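Local coordinates for protein transcriptional regulator, GntR family (Thermotoga maritima, PDB 3SXM) that probably represses or otherwise regulates transcription by binding specific DNA sequences, with this fragment supplying its metal-binding FCD domain, at residues Asn100-Glu105 / Ile119-Glu124; Leu62-Ile67 / Lys81-Ile86; Glu10-Arg15 / Asn128-Thr133. The protein carries 3 engineered substitutions. One frame throughout, in Å; residues are numbered along the deposited sequence. Where two conformers were deposited one is given.

Interaction 1: residues Asn100-Glu105 / Ile119-Glu124; sequences NREHKE and IEKLKE
Glu102, Glu105 and Lys121 join two consecutive helices of the all-helical FCD domain, 96-111 and 115-135, which form an antiparallel helical hairpin. The tight part is the hydrocarbon of Lys121. Its CG lies anti to the backbone N (chi1 -168°) and the chain bends at the next bond, so that CE reaches the flank of helix 96-111, 3.9 Å from Glu102 O, 4.2 Å from Glu102 CB and 4.0 Å from Glu105 CB. A long aliphatic chain suits this place, since it can cover the neighbouring backbone, also touching Leu106 and Arg109, and still carry its ammonium group to the water. The carboxylate of Glu102 turns instead to His125, Arg95 and Asn128; His125 is a zinc ligand in another structure of this protein, so the buried acid is well placed to steady that ring from the second shell.

The solvent side, at the other end of Glu105, is looser. The extended glutamate chain crosses the lysine obliquely, and Glu105 OE1 stands 3.7 Å from Lys121 NZ, a long salt bridge. Glu124 OE1, one helical turn after the lysine, adds another long ion pair with NZ and completes a three-residue charge network. Between Glu105 and Lys121 water carries the close bonding: two separate molecules each donate to Glu105 OE1, at 2.6 and 2.7 Å, and each accepts from Lys121 NZ at 2.9 Å.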
# COMPACT_ATOMS: atom_id res chain seq x y z
N ASN A 100 16.42 14.68 -9.58
CA ASN A 100 16.32 15.89 -8.83
C ASN A 100 15.29 16.83 -9.47
O ASN A 100 14.52 17.50 -8.79
CB ASN A 100 17.67 16.54 -8.71
CG ASN A 100 17.61 17.79 -7.97
OD1 ASN A 100 17.41 17.79 -6.77
ND2 ASN A 100 17.75 18.90 -8.69
N ARG A 101 15.29 16.87 -10.79
CA ARG A 101 14.34 17.69 -11.50
C ARG A 101 12.90 17.20 -11.26
O ARG A 101 12.00 18.00 -11.04
CB ARG A 101 14.67 17.67 -12.98
CG ARG A 101 14.04 18.76 -13.75
CD ARG A 101 14.31 18.53 -15.21
NE ARG A 101 15.60 19.03 -15.66
CZ ARG A 101 16.43 18.35 -16.44
NH1 ARG A 101 16.11 17.13 -16.84
NH2 ARG A 101 17.58 18.89 -16.81
N GLU A 102 12.70 15.89 -11.31
CA GLU A 102 11.37 15.30 -11.04
C GLU A 102 10.90 15.63 -9.63
O GLU A 102 9.74 15.96 -9.43
CB GLU A 102 11.39 13.79 -11.29
CG GLU A 102 11.53 13.42 -12.78
CD GLU A 102 11.88 11.93 -13.02
OE1 GLU A 102 12.21 11.21 -12.03
OE2 GLU A 102 11.82 11.57 -14.22
N HIS A 103 11.83 15.56 -8.68
CA HIS A 103 11.50 15.89 -7.29
C HIS A 103 11.16 17.34 -7.11
O HIS A 103 10.19 17.70 -6.41
CB HIS A 103 12.64 15.56 -6.36
CG HIS A 103 12.77 14.11 -6.10
ND1 HIS A 103 13.97 13.52 -5.76
CD2 HIS A 103 11.86 13.12 -6.19
CE1 HIS A 103 13.77 12.22 -5.63
NE2 HIS A 103 12.49 11.96 -5.85
N LYS A 104 11.94 18.21 -7.73
CA LYS A 104 11.63 19.62 -7.65
C LYS A 104 10.21 19.89 -8.12
O LYS A 104 9.48 20.67 -7.47
CB LYS A 104 12.62 20.42 -8.52
CG LYS A 104 12.38 21.92 -8.45
CD LYS A 104 13.29 22.75 -9.35
CE LYS A 104 12.78 24.22 -9.35
NZ LYS A 104 13.53 25.11 -10.25
N GLU A 105 9.82 19.33 -9.26
CA GLU A 105 8.51 19.54 -9.83
C GLU A 105 7.40 18.87 -9.04
O GLU A 105 6.32 19.48 -8.87
CB GLU A 105 8.54 19.15 -11.32
CG GLU A 105 9.43 20.16 -12.08
CD GLU A 105 9.64 19.86 -13.53
OE1 GLU A 105 9.50 18.70 -13.97
OE2 GLU A 105 10.00 20.84 -14.22
N ILE A 119 0.30 13.28 -7.56
CA ILE A 119 0.24 11.82 -7.60
C ILE A 119 0.76 11.32 -8.92
O ILE A 119 1.55 10.38 -8.99
CB ILE A 119 -1.20 11.38 -7.33
CG1 ILE A 119 -1.58 11.71 -5.88
CG2 ILE A 119 -1.33 9.86 -7.58
CD1 ILE A 119 -3.10 11.72 -5.65
N GLU A 120 0.38 11.99 -10.00
CA GLU A 120 0.88 11.61 -11.33
C GLU A 120 2.41 11.71 -11.38
O GLU A 120 3.07 10.82 -11.90
CB GLU A 120 0.30 12.49 -12.45
CG GLU A 120 -1.15 12.24 -12.75
CD GLU A 120 -1.70 13.19 -13.82
OE1 GLU A 120 -0.92 13.96 -14.45
OE2 GLU A 120 -2.92 13.16 -14.04
N LYS A 121 2.97 12.78 -10.84
CA LYS A 121 4.42 12.97 -10.92
C LYS A 121 5.18 11.94 -10.08
O LYS A 121 6.25 11.48 -10.49
CB LYS A 121 4.83 14.39 -10.47
CG LYS A 121 6.27 14.79 -10.78
CD LYS A 121 6.46 14.92 -12.34
CE LYS A 121 7.78 15.45 -12.76
NZ LYS A 121 7.83 15.37 -14.28
N LEU A 122 4.66 11.59 -8.92
CA LEU A 122 5.26 10.58 -8.09
C LEU A 122 5.29 9.22 -8.85
O LEU A 122 6.31 8.54 -8.87
CB LEU A 122 4.55 10.51 -6.73
CG LEU A 122 5.03 9.35 -5.83
CD1 LEU A 122 6.50 9.42 -5.55
CD2 LEU A 122 4.30 9.33 -4.50
N LYS A 123 4.17 8.84 -9.44
CA LYS A 123 4.06 7.58 -10.19
C LYS A 123 5.03 7.64 -11.37
O LYS A 123 5.74 6.68 -11.62
CB LYS A 123 2.64 7.34 -10.71
CG LYS A 123 1.65 6.97 -9.61
CD LYS A 123 0.26 6.82 -10.20
CE LYS A 123 -0.72 6.44 -9.14
NZ LYS A 123 -2.15 6.42 -9.60
N GLU A 124 5.05 8.75 -12.08
CA GLU A 124 5.96 8.90 -13.22
C GLU A 124 7.40 8.75 -12.79
O GLU A 124 8.20 8.08 -13.46
CB GLU A 124 5.77 10.27 -13.90
CG GLU A 124 4.43 10.42 -14.58
CD GLU A 124 4.14 11.89 -14.95
OE1 GLU A 124 5.08 12.74 -14.81
OE2 GLU A 124 2.99 12.18 -15.38
O HOH W 1 7.41 17.98 -15.35
O HOH W 2 10.54 16.26 -14.16

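Interaction 2: residues Leu62-Ile67 / Lys81-Ile86; sequences LHKLFI and KIWDRI
Lys64 and Trp83 mark the nearest backbone approach between helices 51-68 and 73-90, an antiparallel helical hairpin of the FCD domain, yet their CA atoms stay 9.3 Å apart. Segment 81-86 is kinked, the N atoms of Asp84 and Arg85 lacking bonds to the preceding turn. With the backbones this far from each other, two long side chains must fill the distance, and both point across.

Trp83 holds its indole out with CG anti to the backbone N (chi1 178°), and the Lys64 chain, extended beyond CG, meets it at about a right angle. Lys64 CE lies over one face of the ring system but toward its rim, 3.7 Å from Trp83 CD2, in a CH-pi contact. Lysine suits the spot because its methylene and its charge can both use the aromatic face, while the ammonium keeps a salt bridge to Glu60, one turn earlier; Tyr79 also touches the chain. The indole lies near Asp59, a zinc ligand in another structure of this protein. In the cation-pi contact Lys64 NZ is more nearly centred than CE, 3.9 Å from the centroid of the five-membered ring of Trp83 and 10° off its normal.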
# COMPACT_ATOMS: atom_id res chain seq x y z
N LEU A 62 12.55 13.00 1.17
CA LEU A 62 11.27 13.34 0.54
C LEU A 62 10.35 12.13 0.60
O LEU A 62 9.19 12.27 0.98
CB LEU A 62 11.51 13.80 -0.91
CG LEU A 62 10.23 14.20 -1.64
CD1 LEU A 62 9.51 15.34 -0.97
CD2 LEU A 62 10.55 14.54 -3.05
N HIS A 63 10.85 10.97 0.19
CA HIS A 63 9.99 9.79 0.11
C HIS A 63 9.63 9.30 1.51
O HIS A 63 8.45 8.91 1.72
CB HIS A 63 10.63 8.72 -0.76
CG HIS A 63 10.73 9.15 -2.19
ND1 HIS A 63 9.73 8.97 -3.12
CD2 HIS A 63 11.71 9.85 -2.83
CE1 HIS A 63 10.08 9.53 -4.27
NE2 HIS A 63 11.29 10.05 -4.10
N LYS A 64 10.54 9.35 2.46
CA LYS A 64 10.19 9.04 3.87
C LYS A 64 9.20 10.03 4.44
O LYS A 64 8.41 9.61 5.29
CB LYS A 64 11.43 8.93 4.75
CG LYS A 64 12.16 7.65 4.48
CD LYS A 64 13.34 7.46 5.38
CE LYS A 64 13.82 6.01 5.35
NZ LYS A 64 15.05 5.89 6.18
N LEU A 65 9.21 11.31 4.02
CA LEU A 65 8.26 12.31 4.53
C LEU A 65 6.85 11.89 4.15
O LEU A 65 5.90 12.02 4.97
CB LEU A 65 8.55 13.73 3.93
CG LEU A 65 7.45 14.79 4.14
CD1 LEU A 65 7.24 15.08 5.54
CD2 LEU A 65 7.80 16.03 3.36
N PHE A 66 6.66 11.40 2.95
CA PHE A 66 5.29 11.05 2.48
C PHE A 66 4.75 10.00 3.44
O PHE A 66 3.60 10.06 3.89
CB PHE A 66 5.30 10.51 1.06
CG PHE A 66 5.77 11.50 0.00
CD1 PHE A 66 5.70 12.86 0.18
CD2 PHE A 66 6.32 11.02 -1.18
CE1 PHE A 66 6.15 13.76 -0.80
CE2 PHE A 66 6.74 11.93 -2.16
CZ PHE A 66 6.64 13.26 -1.95
N ILE A 67 5.59 9.03 3.74
CA ILE A 67 5.20 7.89 4.61
C ILE A 67 4.95 8.38 6.03
O ILE A 67 3.91 8.04 6.68
CB ILE A 67 6.28 6.83 4.59
CG1 ILE A 67 6.45 6.25 3.18
CG2 ILE A 67 6.04 5.73 5.64
CD1 ILE A 67 5.31 5.37 2.67
N LYS A 81 11.47 -1.14 7.29
CA LYS A 81 11.94 -2.50 7.08
C LYS A 81 12.46 -2.75 5.67
O LYS A 81 13.46 -3.50 5.52
CB LYS A 81 10.81 -3.51 7.38
CG LYS A 81 11.19 -4.97 7.17
CD LYS A 81 12.07 -5.50 8.29
CE LYS A 81 12.37 -7.00 8.10
NZ LYS A 81 11.29 -7.85 8.69
N ILE A 82 11.81 -2.13 4.69
CA ILE A 82 12.17 -2.31 3.30
C ILE A 82 13.18 -1.28 2.82
O ILE A 82 13.58 -1.33 1.68
CB ILE A 82 11.01 -2.40 2.35
CG1 ILE A 82 10.22 -1.09 2.28
CG2 ILE A 82 10.14 -3.61 2.74
CD1 ILE A 82 9.13 -1.06 1.18
N TRP A 83 13.57 -0.33 3.66
CA TRP A 83 14.42 0.76 3.21
C TRP A 83 15.75 0.29 2.65
O TRP A 83 16.12 0.83 1.61
CB TRP A 83 14.65 1.86 4.31
CG TRP A 83 15.56 2.87 3.75
CD1 TRP A 83 16.87 2.97 4.00
CD2 TRP A 83 15.25 3.83 2.73
NE1 TRP A 83 17.44 3.94 3.22
CE2 TRP A 83 16.47 4.47 2.41
CE3 TRP A 83 14.09 4.17 2.03
CZ2 TRP A 83 16.54 5.48 1.43
CZ3 TRP A 83 14.15 5.18 1.09
CH2 TRP A 83 15.39 5.81 0.78
N ASP A 84 16.40 -0.66 3.27
CA ASP A 84 17.71 -1.11 2.74
C ASP A 84 17.53 -1.67 1.36
O ASP A 84 18.40 -1.48 0.49
CB ASP A 84 18.38 -2.08 3.68
CG ASP A 84 19.04 -1.41 4.85
OD1 ASP A 84 19.20 -0.17 4.82
OD2 ASP A 84 19.37 -2.12 5.83
N ARG A 85 16.44 -2.36 1.11
CA ARG A 85 16.14 -2.88 -0.23
C ARG A 85 15.86 -1.75 -1.23
O ARG A 85 16.38 -1.72 -2.36
CB ARG A 85 14.96 -3.87 -0.14
CG ARG A 85 14.45 -4.32 -1.48
CD ARG A 85 13.64 -5.58 -1.35
NE ARG A 85 13.01 -5.89 -2.62
CZ ARG A 85 12.40 -7.04 -2.89
NH1 ARG A 85 12.29 -8.00 -1.94
NH2 ARG A 85 11.88 -7.25 -4.11
N ILE A 86 15.06 -0.77 -0.83
CA ILE A 86 14.81 0.43 -1.62
C ILE A 86 16.15 1.09 -1.98
O ILE A 86 16.36 1.50 -3.14
CB ILE A 86 13.89 1.43 -0.87
CG1 ILE A 86 12.48 0.84 -0.75
CG2 ILE A 86 13.93 2.78 -1.54
CD1 ILE A 86 11.51 1.69 0.02

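Interaction 3: residues Glu10-Arg15 / Asn128-Thr133; sequences ETIETR and NVEAET
Ile12 packs against Val129 and Glu130 where the N-terminal helix 5-25 meets helix 115-135, the last of the all-helical FCD domain; the two segments run in broadly opposite directions. Ile12 points at the other helix and offers separate branches. CG1 meets the aliphatic base of Glu130, 3.9 Å from Glu130 CB, while CD1 continues to Val129 CG1 at 4.2 Å. CG2, anti to the backbone N of Ile12, touches both Glu130 CB and Glu130 CD, each at 4.0 Å. A beta-branched residue suits the place because CG1 and CG2 can both touch Glu130 CB while CD1 goes on to Val129.

The Glu130 chain runs aslant past the isoleucine. Its CG is anti to the backbone N (chi1 180°) and the chain continues extended, which lays the carboxylate beside the isoleucine, with Glu130 OE2 3.9 Å from Ile12 CB. That oxygen has a weak, long ion pair with Arg9. An alanine in place of Glu130 would keep the CB contact but is likely to open a gap beside Ile12 CG2 and leave Arg9 without this distant counter-charge.

Each helix also binds a threonine to itself: Thr14 OG1 donates to Glu10 O and Thr133 OG1 to Val129 O, both at 2.8 Å. The contact is thus van der Waals in kind without being purely hydrocarbon, since the Glu130 carboxylate itself lies against Ile12, whereas Glu10 turns its charge to Lys6 and Arg85, and Glu13 to Tyr26 and Asn72 of the second subunit.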
# COMPACT_ATOMS: atom_id res chain seq x y z
N GLU A 10 9.50 -5.48 -8.17
CA GLU A 10 8.73 -5.69 -6.94
C GLU A 10 8.96 -4.55 -6.00
O GLU A 10 8.04 -4.12 -5.29
CB GLU A 10 9.06 -7.00 -6.22
CG GLU A 10 8.51 -8.24 -6.86
CD GLU A 10 8.91 -9.50 -6.12
OE1 GLU A 10 9.78 -9.41 -5.22
OE2 GLU A 10 8.40 -10.57 -6.47
N THR A 11 10.18 -4.07 -5.93
CA THR A 11 10.56 -2.98 -5.04
C THR A 11 9.83 -1.69 -5.43
O THR A 11 9.23 -1.02 -4.59
CB THR A 11 12.12 -2.77 -5.07
OG1 THR A 11 12.80 -3.97 -4.74
CG2 THR A 11 12.50 -1.74 -4.06
N ILE A 12 9.90 -1.33 -6.69
CA ILE A 12 9.25 -0.14 -7.18
C ILE A 12 7.73 -0.23 -6.99
O ILE A 12 7.11 0.74 -6.57
CB ILE A 12 9.62 0.10 -8.62
CG1 ILE A 12 11.13 0.39 -8.76
CG2 ILE A 12 8.76 1.22 -9.19
CD1 ILE A 12 11.60 1.69 -8.15
N GLU A 13 7.13 -1.38 -7.29
CA GLU A 13 5.67 -1.52 -7.15
C GLU A 13 5.30 -1.34 -5.68
O GLU A 13 4.27 -0.71 -5.39
CB GLU A 13 5.19 -2.86 -7.65
CG GLU A 13 3.69 -3.07 -7.46
CD GLU A 13 3.15 -4.33 -8.09
OE1 GLU A 13 3.79 -5.41 -7.97
OE2 GLU A 13 2.09 -4.27 -8.76
N THR A 14 6.09 -1.92 -4.76
CA THR A 14 5.84 -1.73 -3.33
C THR A 14 5.93 -0.28 -2.94
O THR A 14 5.10 0.24 -2.16
CB THR A 14 6.77 -2.62 -2.48
OG1 THR A 14 6.56 -3.98 -2.87
CG2 THR A 14 6.51 -2.47 -1.01
N ARG A 15 6.89 0.46 -3.46
CA ARG A 15 6.99 1.89 -3.21
C ARG A 15 5.79 2.64 -3.73
O ARG A 15 5.29 3.56 -3.06
CB ARG A 15 8.28 2.46 -3.84
CG ARG A 15 9.54 2.00 -3.18
CD ARG A 15 10.78 2.68 -3.77
NE ARG A 15 10.81 4.07 -3.44
CZ ARG A 15 11.66 4.97 -3.92
NH1 ARG A 15 12.71 4.58 -4.64
NH2 ARG A 15 11.50 6.24 -3.61
N ASN A 128 9.73 5.80 -14.03
CA ASN A 128 10.89 6.23 -14.85
C ASN A 128 12.15 5.66 -14.26
O ASN A 128 13.00 5.15 -15.04
CB ASN A 128 10.99 7.76 -14.87
CG ASN A 128 9.98 8.44 -15.81
OD1 ASN A 128 9.33 7.80 -16.63
ND2 ASN A 128 9.90 9.75 -15.72
N VAL A 129 12.32 5.73 -12.94
CA VAL A 129 13.43 5.11 -12.24
C VAL A 129 13.49 3.61 -12.57
O VAL A 129 14.53 3.07 -12.94
CB VAL A 129 13.33 5.39 -10.75
CG1 VAL A 129 14.18 4.47 -9.93
CG2 VAL A 129 13.64 6.86 -10.49
N GLU A 130 12.36 2.95 -12.46
CA GLU A 130 12.25 1.53 -12.74
C GLU A 130 12.74 1.23 -14.15
O GLU A 130 13.58 0.34 -14.33
CB GLU A 130 10.80 1.07 -12.57
CG GLU A 130 10.56 -0.38 -12.84
CD GLU A 130 9.12 -0.74 -12.64
OE1 GLU A 130 8.23 0.05 -13.03
OE2 GLU A 130 8.87 -1.77 -12.01
N ALA A 131 12.20 1.93 -15.13
CA ALA A 131 12.50 1.65 -16.52
C ALA A 131 13.98 1.84 -16.78
O ALA A 131 14.59 1.04 -17.52
CB ALA A 131 11.63 2.53 -17.43
N GLU A 132 14.56 2.90 -16.23
CA GLU A 132 15.96 3.18 -16.52
C GLU A 132 16.86 2.19 -15.81
O GLU A 132 17.91 1.81 -16.34
CB GLU A 132 16.29 4.61 -16.07
CG GLU A 132 15.73 5.68 -16.86
CD GLU A 132 16.83 6.53 -17.48
OE1 GLU A 132 16.63 7.03 -18.60
OE2 GLU A 132 17.90 6.67 -16.85
N THR A 133 16.48 1.72 -14.63
CA THR A 133 17.25 0.75 -13.93
C THR A 133 17.24 -0.58 -14.70
O THR A 133 18.29 -1.19 -14.91
CB THR A 133 16.68 0.58 -12.49
OG1 THR A 133 16.78 1.84 -11.82
CG2 THR A 133 17.45 -0.44 -11.68

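In the fold
From the N terminus, segment 10-15 opens interaction 3, which stays open while most of the domain is built. Helix 51-68 then pairs with helix 73-90, closing the short loop of interaction 2; helices 96-111 and 115-135 close that of interaction 1 in series with it. Segment 128-133 finally returns to helix 5-25, so interaction 3 encloses both hairpins and no loops cross. The contacts also touch: His63 of interaction 2 probably hydrogen-bonds to His103 of interaction 1, both zinc ligands in another structure; Asn128 joins interaction 3 to Glu102; and Arg85 reaches Glu10 and Thr11. Interactions 2 and 3 also adjoin the second subunit.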